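Local coordinates for DNA translocase coupling protein (Clostridium perfringens, PDB 6O1W) that probably binds ATP and DNA as an FtsK/SpoIIIE-type translocase coupling protein in plasmid conjugation, this chain being a part that includes its FtsK/SpoIIIE-family ATPase region, at residues 10-15 and 45-50; 32-37 and 41-46; 162-165 and 169-172. All blocks are in the same frame, centred on the assembly; numbering follows the deposited sequence.

Overall arrangement
Contacts 1 and 2 belong to the small domain at the start of this chain and share Ile45 and Thr46 of strand 43-48, their centres lying 13 Å apart. Contact 2 pairs that strand with its hairpin neighbour, and contact 1 packs helix 7-18 against it. The two also touch directly, through a salt bridge from Glu48 to Lys32 and through packing of Tyr12 on Phe34. A bound glucose sits against contact 2. Contact 3 lies across the chain's centre in the FtsK/SpoIIIE-family ATPase region, its nearest atoms about 27 Å from contact 2 and about 38 Å from contact 1. There the side chain of Glu170 comes within about 5 Å of that of Ser143, in the predicted ATP site.

Contact 1. Residues 10-15 and 45-50; sequences AEYRLA and ITFESM
The ring of Tyr12 takes Phe47 CZ over one face, 3.7 Å above its plane and displaced from the centre toward the rim. Phe47 for its part presents an edge, with Tyr12 CD2 lying near the plane of its ring. This is an offset edge-to-face pair, with centroids 5.3 Å apart and planes at 65°. The closest atoms, Tyr12 CD2 and Phe47 CZ, are 3.7 Å apart, and Phe47 CE1 follows at 3.8 Å from the same CD2, so the contact is concentrated on one side of the tyrosine ring. Ile45 adds a smaller contribution: its CG2 comes obliquely to Tyr12 CE2 at 4.2 Å, while its CD1 lies 3.9 Å from Tyr12 OH. Tyr12 thus spans two residues of the strand, Phe47 along its ring and Ile45 near the hydroxyl. Both aromatic side chains have CG anti to their own carbonyl carbon (chi1 -72° in Tyr12, -71° in Phe47), which swings each ring into the gap that separates the two backbones. Across that gap the contact is purely apolar; the Tyr12 hydroxyl is hydrogen-bonded to Arg8, one turn earlier in the helix. Phe47 is held further by an edge-to-face contact with Phe16 and by the ring of Trp56, and Leu31, Phe34 and Leu67 pack on Tyr12. All three touching residues are buried. Helix 7-18 thus packs Tyr12 on side chains of strand 43-48 in the four-stranded antiparallel sheet, forming part of the hydrophobic core of an alpha+beta domain.

Contact 2. Residues 32-37 and 41-46; sequences KSFIED and RIDEIT. With BGC (beta-D-glucopyranose), chain D.
This is the beta hairpin formed by strands 30-36 and 43-48, at one side of the four-stranded antiparallel sheet, where strand 30-36 is outermost. Ser33 with Thr46 and Ile35 with Glu44 are hydrogen-bonded pairs; Phe34 with Ile45 and Glu36 with Asp43 are non-hydrogen-bonded ones. At the far end Lys32 and Ser33 both face Thr46 in a classic beta bulge: the Lys32 N to Thr46 O bond is 2.8 Å, the one from Ser33 N weak. Near the turn, Asp37 N bonds to Ile42 O and Arg41 N to Asp37 O. On one face the Phe34 and Ile45 side chains run alongside each other, Phe34 CE2 3.7 Å from Ile45 CG1, and the Asp43 carboxylate is turned 39° from the ring. On the other face a water lies 2.7 to 2.9 Å from Ser33 OG, Thr46 OG1, Glu44 O and Glu44 OE1, linking both strands, though its two protons probably cannot serve every acceptor at once. The Glu44 chain turns away from its own N (chi1 -174°) and runs out extended, taking OE2 to glucose O1 at 2.8 Å. Glucose O6 gives its proton to Ile42 O at 2.7 Å, and O4 to Asp37 OD2 at 3.0 Å, an oxygen also salt-bridged to Lys316; Lys318 and Asp319 hold the sugar from outside the hairpin. The hairpin therefore serves the sugar as a row of acceptors. On the Phe34 face, Glu36 OE2 and Asp43 OD1 approach to 3.0 Å although both are acceptors, with carboxylate planes 17° apart; such closeness would probably favour a proton held on one carboxylate.

Contact 3. Residues 162-165 and 169-172; sequences MVDF and VEFG
The chain leaves strand 159-163 at Asp164, turns, and comes back past itself as an irregular loop, bringing the CA atoms of Asp164 and Glu170 to 6.6 Å without a backbone-to-backbone hydrogen bond between the segments. Side chains bridge the gap instead. CB of Met162, a selenomethionine, sits over the centre of the Phe171 ring in a CH-pi contact, 3.8 Å from the centroid and 10° off the normal. Its SE lies obliquely to the same ring at 4.6 Å from the centroid, a Met-aromatic contact. The ring's edge is occupied too: Asp164 CB approaches Phe171 CD2 at 3.8 Å, and Val163 O stands near the ring plane, 3.9 Å from Phe171 CE2. One polar bond joins the segments. Asp164 puts CG opposite its own N (chi1 171°), and from there OD2 accepts Glu170 N at 2.8 Å, met nearly in line with the CG-OD2 bond. The other oxygen, OD1, takes Lys166 N, as in an Asx turn, so one carboxylate secures both the start of the turn and the returning loop. Glu170 CG also rests on this carboxylate, 3.4 Å from Asp164 OD2, while its own carboxylate leads away from Asp164; the Glu170 side chain lies about 5 Å from that of Ser143, in the predicted ATP site. Arg147 of helix 142-155, the helix that follows the P-loop, binds Glu170 O and makes a cation-pi contact with Phe171, whose ring also meets Tyr175 edge-to-face. Strand 159-163 itself runs between the parallel strands 229-233 and 179-182, with helix 185-209 packed on Val163.

Contact 1. Residues 10-15 and 45-50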
ATOM      1  N   ALA A  10      36.269   1.289  11.175  1.00 45.90           N
ATOM      2  CA  ALA A  10      37.360   0.341  10.936  1.00 45.16           C
ATOM      3  C   ALA A  10      37.081  -0.489   9.693  1.00 44.75           C
ATOM      4  O   ALA A  10      37.985  -0.699   8.900  1.00 41.87           O
ATOM      5  CB  ALA A  10      37.529  -0.577  12.138  1.00 46.35           C
ATOM      6  N   GLU A  11      35.812  -0.912   9.516  1.00 41.75           N
ATOM      7  CA  GLU A  11      35.337  -1.704   8.389  1.00 41.30           C
ATOM      8  C   GLU A  11      35.407  -0.894   7.097  1.00 40.66           C
ATOM      9  O   GLU A  11      35.885  -1.419   6.109  1.00 37.64           O
ATOM     10  CB  GLU A  11      33.911  -2.214   8.653  1.00 43.38           C
ATOM     11  CG  GLU A  11      33.365  -3.164   7.588  1.00 59.46           C
ATOM     12  CD  GLU A  11      31.881  -3.075   7.259  1.00 85.51           C
ATOM     13  OE1 GLU A  11      31.113  -2.490   8.057  1.00 79.39           O
ATOM     14  OE2 GLU A  11      31.487  -3.607   6.195  1.00 79.74           O
ATOM     15  N   TYR A  12      34.955   0.379   7.101  1.00 37.30           N
ATOM     16  CA  TYR A  12      35.000   1.217   5.890  1.00 36.21           C
ATOM     17  C   TYR A  12      36.418   1.511   5.484  1.00 37.54           C
ATOM     18  O   TYR A  12      36.754   1.372   4.306  1.00 36.71           O
ATOM     19  CB  TYR A  12      34.232   2.533   6.081  1.00 37.32           C
ATOM     20  CG  TYR A  12      32.733   2.372   6.129  1.00 40.10           C
ATOM     21  CD1 TYR A  12      32.115   1.232   5.624  1.00 41.71           C
ATOM     22  CD2 TYR A  12      31.928   3.358   6.680  1.00 41.79           C
ATOM     23  CE1 TYR A  12      30.734   1.075   5.677  1.00 42.36           C
ATOM     24  CE2 TYR A  12      30.548   3.222   6.717  1.00 43.34           C
ATOM     25  CZ  TYR A  12      29.953   2.082   6.210  1.00 48.76           C
ATOM     26  OH  TYR A  12      28.591   1.962   6.282  1.00 48.96           O
ATOM     27  N   ARG A  13      37.266   1.856   6.473  1.00 32.96           N
ATOM     28  CA  ARG A  13      38.663   2.188   6.233  1.00 33.29           C
ATOM     29  C   ARG A  13      39.375   1.047   5.498  1.00 37.91           C
ATOM     30  O   ARG A  13      39.949   1.276   4.429  1.00 38.10           O
ATOM     31  CB  ARG A  13      39.368   2.619   7.538  1.00 31.19           C
ATOM     32  CG  ARG A  13      40.875   2.844   7.368  1.00 45.50           C
ATOM     33  CD  ARG A  13      41.528   3.596   8.523  1.00 48.80           C
ATOM     34  NE  ARG A  13      42.604   4.438   8.001  1.00 61.60           N
ATOM     35  CZ  ARG A  13      43.153   5.468   8.635  1.00 73.60           C
ATOM     36  NH1 ARG A  13      42.736   5.811   9.843  1.00 50.03           N
ATOM     37  NH2 ARG A  13      44.119   6.171   8.058  1.00 72.06           N
ATOM     38  N   LEU A  14      39.260  -0.178   6.030  1.00 33.46           N
ATOM     39  CA  LEU A  14      39.841  -1.384   5.454  1.00 33.95           C
ATOM     40  C   LEU A  14      39.326  -1.631   4.023  1.00 33.77           C
ATOM     41  O   LEU A  14      40.121  -1.922   3.126  1.00 32.60           O
ATOM     42  CB  LEU A  14      39.539  -2.600   6.355  1.00 35.30           C
ATOM     43  CG  LEU A  14      40.054  -3.972   5.871  1.00 41.47           C
ATOM     44  CD1 LEU A  14      41.570  -4.016   5.828  1.00 41.64           C
ATOM     45  CD2 LEU A  14      39.484  -5.093   6.710  1.00 43.59           C
ATOM     46  N   ALA A  15      38.024  -1.476   3.815  1.00 28.77           N
ATOM     47  CA  ALA A  15      37.411  -1.674   2.506  1.00 27.97           C
ATOM     48  C   ALA A  15      37.992  -0.690   1.486  1.00 32.70           C
ATOM     49  O   ALA A  15      38.395  -1.105   0.403  1.00 31.70           O
ATOM     50  CB  ALA A  15      35.887  -1.536   2.608  1.00 27.62           C
ATOM     51  N   ILE A  45      24.283   7.086   4.017  1.00 34.64           N
ATOM     52  CA  ILE A  45      25.689   7.098   4.387  1.00 34.29           C
ATOM     53  C   ILE A  45      26.341   8.290   3.730  1.00 39.88           C
ATOM     54  O   ILE A  45      26.307   8.419   2.505  1.00 39.69           O
ATOM     55  CB  ILE A  45      26.435   5.777   4.088  1.00 36.58           C
ATOM     56  CG1 ILE A  45      25.547   4.528   4.336  1.00 35.79           C
ATOM     57  CG2 ILE A  45      27.721   5.708   4.909  1.00 36.22           C
ATOM     58  CD1 ILE A  45      26.091   3.227   3.612  1.00 35.26           C
ATOM     59  N   THR A  46      26.914   9.177   4.553  1.00 35.63           N
ATOM     60  CA  THR A  46      27.540  10.391   4.062  1.00 35.69           C
ATOM     61  C   THR A  46      29.029  10.281   4.224  1.00 39.08           C
ATOM     62  O   THR A  46      29.517  10.024   5.324  1.00 38.97           O
ATOM     63  CB  THR A  46      26.944  11.614   4.787  1.00 42.76           C
ATOM     64  OG1 THR A  46      25.529  11.547   4.682  1.00 44.50           O
ATOM     65  CG2 THR A  46      27.442  12.927   4.228  1.00 41.11           C
ATOM     66  N   PHE A  47      29.759  10.513   3.121  1.00 35.28           N
ATOM     67  CA  PHE A  47      31.217  10.474   3.087  1.00 32.93           C
ATOM     68  C   PHE A  47      31.795  11.783   2.615  1.00 37.72           C
ATOM     69  O   PHE A  47      31.253  12.434   1.715  1.00 36.79           O
ATOM     70  CB  PHE A  47      31.722   9.345   2.162  1.00 33.33           C
ATOM     71  CG  PHE A  47      31.528   7.938   2.685  1.00 33.59           C
ATOM     72  CD1 PHE A  47      32.347   7.431   3.699  1.00 35.66           C
ATOM     73  CD2 PHE A  47      30.583   7.098   2.123  1.00 34.18           C
ATOM     74  CE1 PHE A  47      32.195   6.122   4.153  1.00 36.32           C
ATOM     75  CE2 PHE A  47      30.436   5.783   2.572  1.00 36.48           C
ATOM     76  CZ  PHE A  47      31.226   5.312   3.597  1.00 35.30           C
ATOM     77  N   GLU A  48      32.951  12.123   3.178  1.00 35.61           N
ATOM     78  CA  GLU A  48      33.720  13.263   2.757  1.00 35.77           C
ATOM     79  C   GLU A  48      35.026  12.779   2.146  1.00 39.48           C
ATOM     80  O   GLU A  48      35.760  12.002   2.774  1.00 37.91           O
ATOM     81  CB  GLU A  48      33.985  14.227   3.903  1.00 37.07           C
ATOM     82  CG  GLU A  48      34.504  15.557   3.381  1.00 44.83           C
ATOM     83  CD  GLU A  48      35.041  16.511   4.426  1.00 69.91           C
ATOM     84  OE1 GLU A  48      34.930  16.208   5.636  1.00 64.98           O
ATOM     85  OE2 GLU A  48      35.580  17.568   4.027  1.00 65.98           O
ATOM     86  N   SER A  49      35.327  13.256   0.923  1.00 37.87           N
ATOM     87  CA  SER A  49      36.560  12.906   0.186  1.00 38.12           C
ATOM     88  C   SER A  49      36.782  13.835  -1.016  1.00 43.54           C
ATOM     89  O   SER A  49      35.884  14.572  -1.401  1.00 43.46           O
ATOM     90  CB  SER A  49      36.496  11.456  -0.320  1.00 38.56           C
ATOM     91  OG  SER A  49      35.570  11.361  -1.382  1.00 46.52           O
HETATM   92  N   MSE A  50      37.932  13.724  -1.646  1.00 44.06           N
HETATM   93  CA  MSE A  50      38.261  14.479  -2.842  1.00 47.57           C
HETATM   94  C   MSE A  50      38.011  13.645  -4.106  1.00 47.68           C
HETATM   95  O   MSE A  50      38.407  14.076  -5.191  1.00 49.69           O
HETATM   96  CB  MSE A  50      39.726  14.941  -2.781  1.00 52.68           C
HETATM   97  CG  MSE A  50      39.953  16.110  -1.839  1.00 64.93           C
HETATM   98 SE   MSE A  50      41.783  16.742  -2.030  1.00 79.80          SE
HETATM   99  CE  MSE A  50      41.660  17.584  -3.842  1.00 76.33           C
TER

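Contact 2. Residues 32-37 and 41-46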
ATOM      1  N   LYS A  32      30.972  10.690   7.619  1.00 40.21           N
ATOM      2  CA  LYS A  32      30.438  11.879   8.281  1.00 40.69           C
ATOM      3  C   LYS A  32      29.222  11.500   9.093  1.00 45.67           C
ATOM      4  O   LYS A  32      29.053  12.011  10.203  1.00 47.07           O
ATOM      5  CB  LYS A  32      30.089  12.989   7.262  1.00 43.49           C
ATOM      6  CG  LYS A  32      31.303  13.575   6.522  1.00 49.86           C
ATOM      7  CD  LYS A  32      32.450  14.093   7.444  1.00 50.44           C
ATOM      8  CE  LYS A  32      32.125  15.400   8.144  1.00 56.14           C
ATOM      9  NZ  LYS A  32      32.080  16.563   7.213  1.00 49.19           N
ATOM     10  N   SER A  33      28.373  10.602   8.545  1.00 39.71           N
ATOM     11  CA  SER A  33      27.161  10.120   9.209  1.00 39.07           C
ATOM     12  C   SER A  33      26.572   8.887   8.554  1.00 40.67           C
ATOM     13  O   SER A  33      26.660   8.700   7.338  1.00 37.30           O
ATOM     14  CB  SER A  33      26.091  11.211   9.286  1.00 42.67           C
ATOM     15  OG  SER A  33      25.729  11.718   8.014  1.00 52.45           O
ATOM     16  N   PHE A  34      25.955   8.050   9.388  1.00 38.11           N
ATOM     17  CA  PHE A  34      25.263   6.834   9.003  1.00 37.43           C
ATOM     18  C   PHE A  34      23.885   6.945   9.676  1.00 42.53           C
ATOM     19  O   PHE A  34      23.804   6.851  10.904  1.00 41.60           O
ATOM     20  CB  PHE A  34      26.041   5.608   9.510  1.00 39.12           C
ATOM     21  CG  PHE A  34      25.495   4.297   8.999  1.00 41.28           C
ATOM     22  CD1 PHE A  34      24.370   3.715   9.582  1.00 45.18           C
ATOM     23  CD2 PHE A  34      26.083   3.656   7.920  1.00 42.79           C
ATOM     24  CE1 PHE A  34      23.836   2.526   9.081  1.00 46.10           C
ATOM     25  CE2 PHE A  34      25.551   2.466   7.422  1.00 46.79           C
ATOM     26  CZ  PHE A  34      24.447   1.893   8.024  1.00 45.33           C
ATOM     27  N   ILE A  35      22.823   7.216   8.884  1.00 39.68           N
ATOM     28  CA  ILE A  35      21.433   7.371   9.356  1.00 38.64           C
ATOM     29  C   ILE A  35      20.596   6.215   8.805  1.00 41.19           C
ATOM     30  O   ILE A  35      20.342   6.151   7.613  1.00 39.54           O
ATOM     31  CB  ILE A  35      20.818   8.771   8.986  1.00 41.41           C
ATOM     32  CG1 ILE A  35      21.664   9.928   9.582  1.00 42.08           C
ATOM     33  CG2 ILE A  35      19.338   8.877   9.451  1.00 40.25           C
ATOM     34  CD1 ILE A  35      21.291  11.359   9.101  1.00 46.50           C
ATOM     35  N   GLU A  36      20.207   5.292   9.675  1.00 39.05           N
ATOM     36  CA  GLU A  36      19.405   4.122   9.354  1.00 38.91           C
ATOM     37  C   GLU A  36      17.906   4.424   9.513  1.00 41.02           C
ATOM     38  O   GLU A  36      17.524   5.067  10.483  1.00 39.69           O
ATOM     39  CB  GLU A  36      19.833   2.955  10.274  1.00 40.53           C
ATOM     40  CG  GLU A  36      18.716   1.990  10.667  1.00 59.20           C
ATOM     41  CD  GLU A  36      18.821   0.529  10.262  1.00 87.39           C
ATOM     42  OE1 GLU A  36      18.759  -0.333  11.168  1.00 89.63           O
ATOM     43  OE2 GLU A  36      18.927   0.240   9.047  1.00 77.97           O
ATOM     44  N   ASP A  37      17.057   3.965   8.580  1.00 38.26           N
ATOM     45  CA  ASP A  37      15.585   4.093   8.758  1.00 37.35           C
ATOM     46  C   ASP A  37      15.167   2.709   9.235  1.00 40.31           C
ATOM     47  O   ASP A  37      15.313   1.747   8.496  1.00 39.95           O
ATOM     48  CB  ASP A  37      14.840   4.504   7.469  1.00 38.35           C
ATOM     49  CG  ASP A  37      13.339   4.741   7.651  1.00 45.00           C
ATOM     50  OD1 ASP A  37      12.674   3.901   8.309  1.00 41.70           O
ATOM     51  OD2 ASP A  37      12.825   5.760   7.124  1.00 51.06           O
ATOM     52  N   ARG A  41      14.495   0.073   6.466  1.00 35.21           N
ATOM     53  CA  ARG A  41      15.832  -0.540   6.440  1.00 35.23           C
ATOM     54  C   ARG A  41      16.706   0.080   5.321  1.00 39.60           C
ATOM     55  O   ARG A  41      17.624  -0.554   4.796  1.00 39.43           O
ATOM     56  CB  ARG A  41      15.778  -2.082   6.399  1.00 34.76           C
ATOM     57  CG  ARG A  41      15.142  -2.686   7.653  1.00 36.76           C
ATOM     58  CD  ARG A  41      16.149  -3.410   8.528  1.00 48.86           C
ATOM     59  NE  ARG A  41      15.736  -4.796   8.767  1.00 67.77           N
ATOM     60  CZ  ARG A  41      16.520  -5.862   8.612  1.00 77.72           C
ATOM     61  NH1 ARG A  41      17.788  -5.717   8.241  1.00 57.12           N
ATOM     62  NH2 ARG A  41      16.044  -7.080   8.841  1.00 64.21           N
ATOM     63  N   ILE A  42      16.424   1.344   4.989  1.00 35.88           N
ATOM     64  CA  ILE A  42      17.184   2.106   3.995  1.00 35.53           C
ATOM     65  C   ILE A  42      18.059   3.047   4.825  1.00 39.46           C
ATOM     66  O   ILE A  42      17.533   3.735   5.709  1.00 38.39           O
ATOM     67  CB  ILE A  42      16.278   2.904   3.010  1.00 37.38           C
ATOM     68  CG1 ILE A  42      15.361   1.971   2.198  1.00 37.32           C
ATOM     69  CG2 ILE A  42      17.135   3.789   2.069  1.00 37.76           C
ATOM     70  CD1 ILE A  42      14.106   2.722   1.548  1.00 34.58           C
ATOM     71  N   ASP A  43      19.374   3.062   4.525  1.00 34.06           N
ATOM     72  CA  ASP A  43      20.409   3.856   5.184  1.00 34.71           C
ATOM     73  C   ASP A  43      20.863   5.031   4.336  1.00 38.35           C
ATOM     74  O   ASP A  43      20.856   4.949   3.121  1.00 39.66           O
ATOM     75  CB  ASP A  43      21.645   2.971   5.497  1.00 36.95           C
ATOM     76  CG  ASP A  43      21.338   1.692   6.271  1.00 53.20           C
ATOM     77  OD1 ASP A  43      20.872   1.791   7.422  1.00 56.34           O
ATOM     78  OD2 ASP A  43      21.565   0.597   5.724  1.00 59.20           O
ATOM     79  N   GLU A  44      21.301   6.100   4.983  1.00 34.65           N
ATOM     80  CA  GLU A  44      21.870   7.282   4.356  1.00 34.81           C
ATOM     81  C   GLU A  44      23.302   7.368   4.896  1.00 39.19           C
ATOM     82  O   GLU A  44      23.507   7.569   6.106  1.00 38.40           O
ATOM     83  CB  GLU A  44      21.048   8.538   4.694  1.00 36.03           C
ATOM     84  CG  GLU A  44      21.497   9.782   3.949  1.00 43.49           C
ATOM     85  CD  GLU A  44      21.046  11.081   4.594  1.00 63.35           C
ATOM     86  OE1 GLU A  44      21.602  11.445   5.657  1.00 57.14           O
ATOM     87  OE2 GLU A  44      20.141  11.741   4.034  1.00 50.05           O
ATOM     88  N   ILE A  45      24.283   7.086   4.017  1.00 34.64           N
ATOM     89  CA  ILE A  45      25.689   7.098   4.387  1.00 34.29           C
ATOM     90  C   ILE A  45      26.341   8.290   3.730  1.00 39.88           C
ATOM     91  O   ILE A  45      26.307   8.419   2.505  1.00 39.69           O
ATOM     92  CB  ILE A  45      26.435   5.777   4.088  1.00 36.58           C
ATOM     93  CG1 ILE A  45      25.547   4.528   4.336  1.00 35.79           C
ATOM     94  CG2 ILE A  45      27.721   5.708   4.909  1.00 36.22           C
ATOM     95  CD1 ILE A  45      26.091   3.227   3.612  1.00 35.26           C
ATOM     96  N   THR A  46      26.914   9.177   4.553  1.00 35.63           N
ATOM     97  CA  THR A  46      27.540  10.391   4.062  1.00 35.69           C
ATOM     98  C   THR A  46      29.029  10.281   4.224  1.00 39.08           C
ATOM     99  O   THR A  46      29.517  10.024   5.324  1.00 38.97           O
ATOM    100  CB  THR A  46      26.944  11.614   4.787  1.00 42.76           C
ATOM    101  OG1 THR A  46      25.529  11.547   4.682  1.00 44.50           O
ATOM    102  CG2 THR A  46      27.442  12.927   4.228  1.00 41.11           C
TER
HETATM  103  C2  BGC D 502      15.579  10.249   3.956  1.00 53.63           C
HETATM  104  C3  BGC D 502      14.728   9.847   5.160  1.00 52.14           C
HETATM  105  C4  BGC D 502      15.260   8.568   5.799  1.00 52.83           C
HETATM  106  C5  BGC D 502      16.754   8.698   6.087  1.00 51.38           C
HETATM  107  C6  BGC D 502      17.386   7.417   6.581  1.00 49.05           C
HETATM  108  C1  BGC D 502      17.056  10.296   4.330  1.00 54.67           C
HETATM  109  O1  BGC D 502      17.792  10.536   3.179  1.00 55.92           O
HETATM  110  O2  BGC D 502      15.199  11.527   3.461  1.00 57.08           O
HETATM  111  O3  BGC D 502      13.380   9.641   4.744  1.00 49.75           O
HETATM  112  O4  BGC D 502      14.547   8.256   6.995  1.00 53.49           O
HETATM  113  O5  BGC D 502      17.450   9.044   4.881  1.00 52.79           O
HETATM  114  O6  BGC D 502      17.408   6.421   5.564  1.00 47.04           O
HETATM  115  O   HOH W   1      23.943  10.374   6.500  1.00 36.96           O

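Contact 3. Residues 162-165 and 169-172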
HETATM    1  N   MSE A 162     -17.684  -3.660  -6.830  1.00 29.83           N
HETATM    2  CA  MSE A 162     -16.501  -3.096  -7.469  1.00 30.88           C
HETATM    3  C   MSE A 162     -16.884  -1.873  -8.237  1.00 32.91           C
HETATM    4  O   MSE A 162     -17.894  -1.878  -8.941  1.00 30.40           O
HETATM    5  CB  MSE A 162     -15.828  -4.146  -8.348  1.00 34.45           C
HETATM    6  CG  MSE A 162     -15.224  -5.286  -7.544  1.00 45.57           C
HETATM    7 SE   MSE A 162     -15.449  -7.010  -8.446  1.00 60.10          SE
HETATM    8  CE  MSE A 162     -17.320  -7.352  -8.152  1.00 55.40           C
ATOM      9  N   VAL A 163     -16.119  -0.799  -8.050  1.00 29.31           N
ATOM     10  CA  VAL A 163     -16.404   0.483  -8.686  1.00 28.80           C
ATOM     11  C   VAL A 163     -15.310   0.841  -9.679  1.00 33.25           C
ATOM     12  O   VAL A 163     -14.138   0.967  -9.292  1.00 31.54           O
ATOM     13  CB  VAL A 163     -16.606   1.613  -7.630  1.00 31.99           C
ATOM     14  CG1 VAL A 163     -16.878   2.962  -8.309  1.00 31.74           C
ATOM     15  CG2 VAL A 163     -17.726   1.260  -6.660  1.00 30.76           C
ATOM     16  N   ASP A 164     -15.704   1.051 -10.952  1.00 30.19           N
ATOM     17  CA  ASP A 164     -14.775   1.474 -12.004  1.00 30.65           C
ATOM     18  C   ASP A 164     -15.501   2.262 -13.057  1.00 31.43           C
ATOM     19  O   ASP A 164     -16.167   1.667 -13.884  1.00 31.89           O
ATOM     20  CB  ASP A 164     -14.034   0.267 -12.620  1.00 33.96           C
ATOM     21  CG  ASP A 164     -13.193   0.558 -13.872  1.00 46.86           C
ATOM     22  OD1 ASP A 164     -12.735   1.718 -14.040  1.00 46.66           O
ATOM     23  OD2 ASP A 164     -12.997  -0.363 -14.669  1.00 53.29           O
ATOM     24  N   PHE A 165     -15.302   3.587 -13.089  1.00 28.19           N
ATOM     25  CA  PHE A 165     -15.978   4.488 -14.025  1.00 27.73           C
ATOM     26  C   PHE A 165     -15.427   4.431 -15.428  1.00 32.88           C
ATOM     27  O   PHE A 165     -16.014   5.034 -16.317  1.00 33.76           O
ATOM     28  CB  PHE A 165     -16.018   5.930 -13.494  1.00 29.75           C
ATOM     29  CG  PHE A 165     -16.983   6.181 -12.341  1.00 31.44           C
ATOM     30  CD1 PHE A 165     -17.583   5.121 -11.660  1.00 32.86           C
ATOM     31  CD2 PHE A 165     -17.235   7.473 -11.895  1.00 34.53           C
ATOM     32  CE1 PHE A 165     -18.453   5.351 -10.591  1.00 34.49           C
ATOM     33  CE2 PHE A 165     -18.084   7.702 -10.796  1.00 37.41           C
ATOM     34  CZ  PHE A 165     -18.681   6.637 -10.151  1.00 34.75           C
ATOM     35  N   VAL A 169     -13.784  -1.645 -17.382  1.00 34.26           N
ATOM     36  CA  VAL A 169     -12.697  -2.351 -18.071  1.00 34.00           C
ATOM     37  C   VAL A 169     -11.679  -2.961 -17.072  1.00 39.16           C
ATOM     38  O   VAL A 169     -11.072  -3.996 -17.361  1.00 39.77           O
ATOM     39  CB  VAL A 169     -12.047  -1.454 -19.163  1.00 37.55           C
ATOM     40  CG1 VAL A 169     -10.871  -2.157 -19.854  1.00 38.18           C
ATOM     41  CG2 VAL A 169     -13.090  -1.076 -20.203  1.00 36.30           C
ATOM     42  N   GLU A 170     -11.538  -2.355 -15.893  1.00 36.05           N
ATOM     43  CA  GLU A 170     -10.643  -2.857 -14.846  1.00 36.93           C
ATOM     44  C   GLU A 170     -11.248  -4.060 -14.111  1.00 39.25           C
ATOM     45  O   GLU A 170     -10.522  -4.749 -13.410  1.00 41.58           O
ATOM     46  CB  GLU A 170     -10.281  -1.738 -13.850  1.00 38.95           C
ATOM     47  CG  GLU A 170      -9.594  -0.531 -14.477  1.00 56.47           C
ATOM     48  CD  GLU A 170      -8.325  -0.863 -15.239  1.00 87.92           C
ATOM     49  OE1 GLU A 170      -8.365  -0.852 -16.492  1.00 74.37           O
ATOM     50  OE2 GLU A 170      -7.298  -1.162 -14.585  1.00 88.52           O
ATOM     51  N   PHE A 171     -12.578  -4.270 -14.216  1.00 33.51           N
ATOM     52  CA  PHE A 171     -13.299  -5.399 -13.596  1.00 33.14           C
ATOM     53  C   PHE A 171     -14.183  -6.037 -14.650  1.00 36.62           C
ATOM     54  O   PHE A 171     -15.379  -5.737 -14.748  1.00 34.14           O
ATOM     55  CB  PHE A 171     -14.117  -4.973 -12.381  1.00 34.50           C
ATOM     56  CG  PHE A 171     -13.302  -4.406 -11.252  1.00 35.56           C
ATOM     57  CD1 PHE A 171     -12.515  -5.235 -10.455  1.00 37.05           C
ATOM     58  CD2 PHE A 171     -13.359  -3.048 -10.948  1.00 36.82           C
ATOM     59  CE1 PHE A 171     -11.778  -4.712  -9.388  1.00 37.85           C
ATOM     60  CE2 PHE A 171     -12.626  -2.528  -9.879  1.00 39.36           C
ATOM     61  CZ  PHE A 171     -11.826  -3.362  -9.119  1.00 37.41           C
ATOM     62  N   GLY A 172     -13.540  -6.852 -15.478  1.00 35.09           N
ATOM     63  CA  GLY A 172     -14.149  -7.543 -16.601  1.00 35.83           C
ATOM     64  C   GLY A 172     -15.290  -8.460 -16.259  1.00 40.58           C
ATOM     65  O   GLY A 172     -15.750  -8.502 -15.114  1.00 39.15           O
TER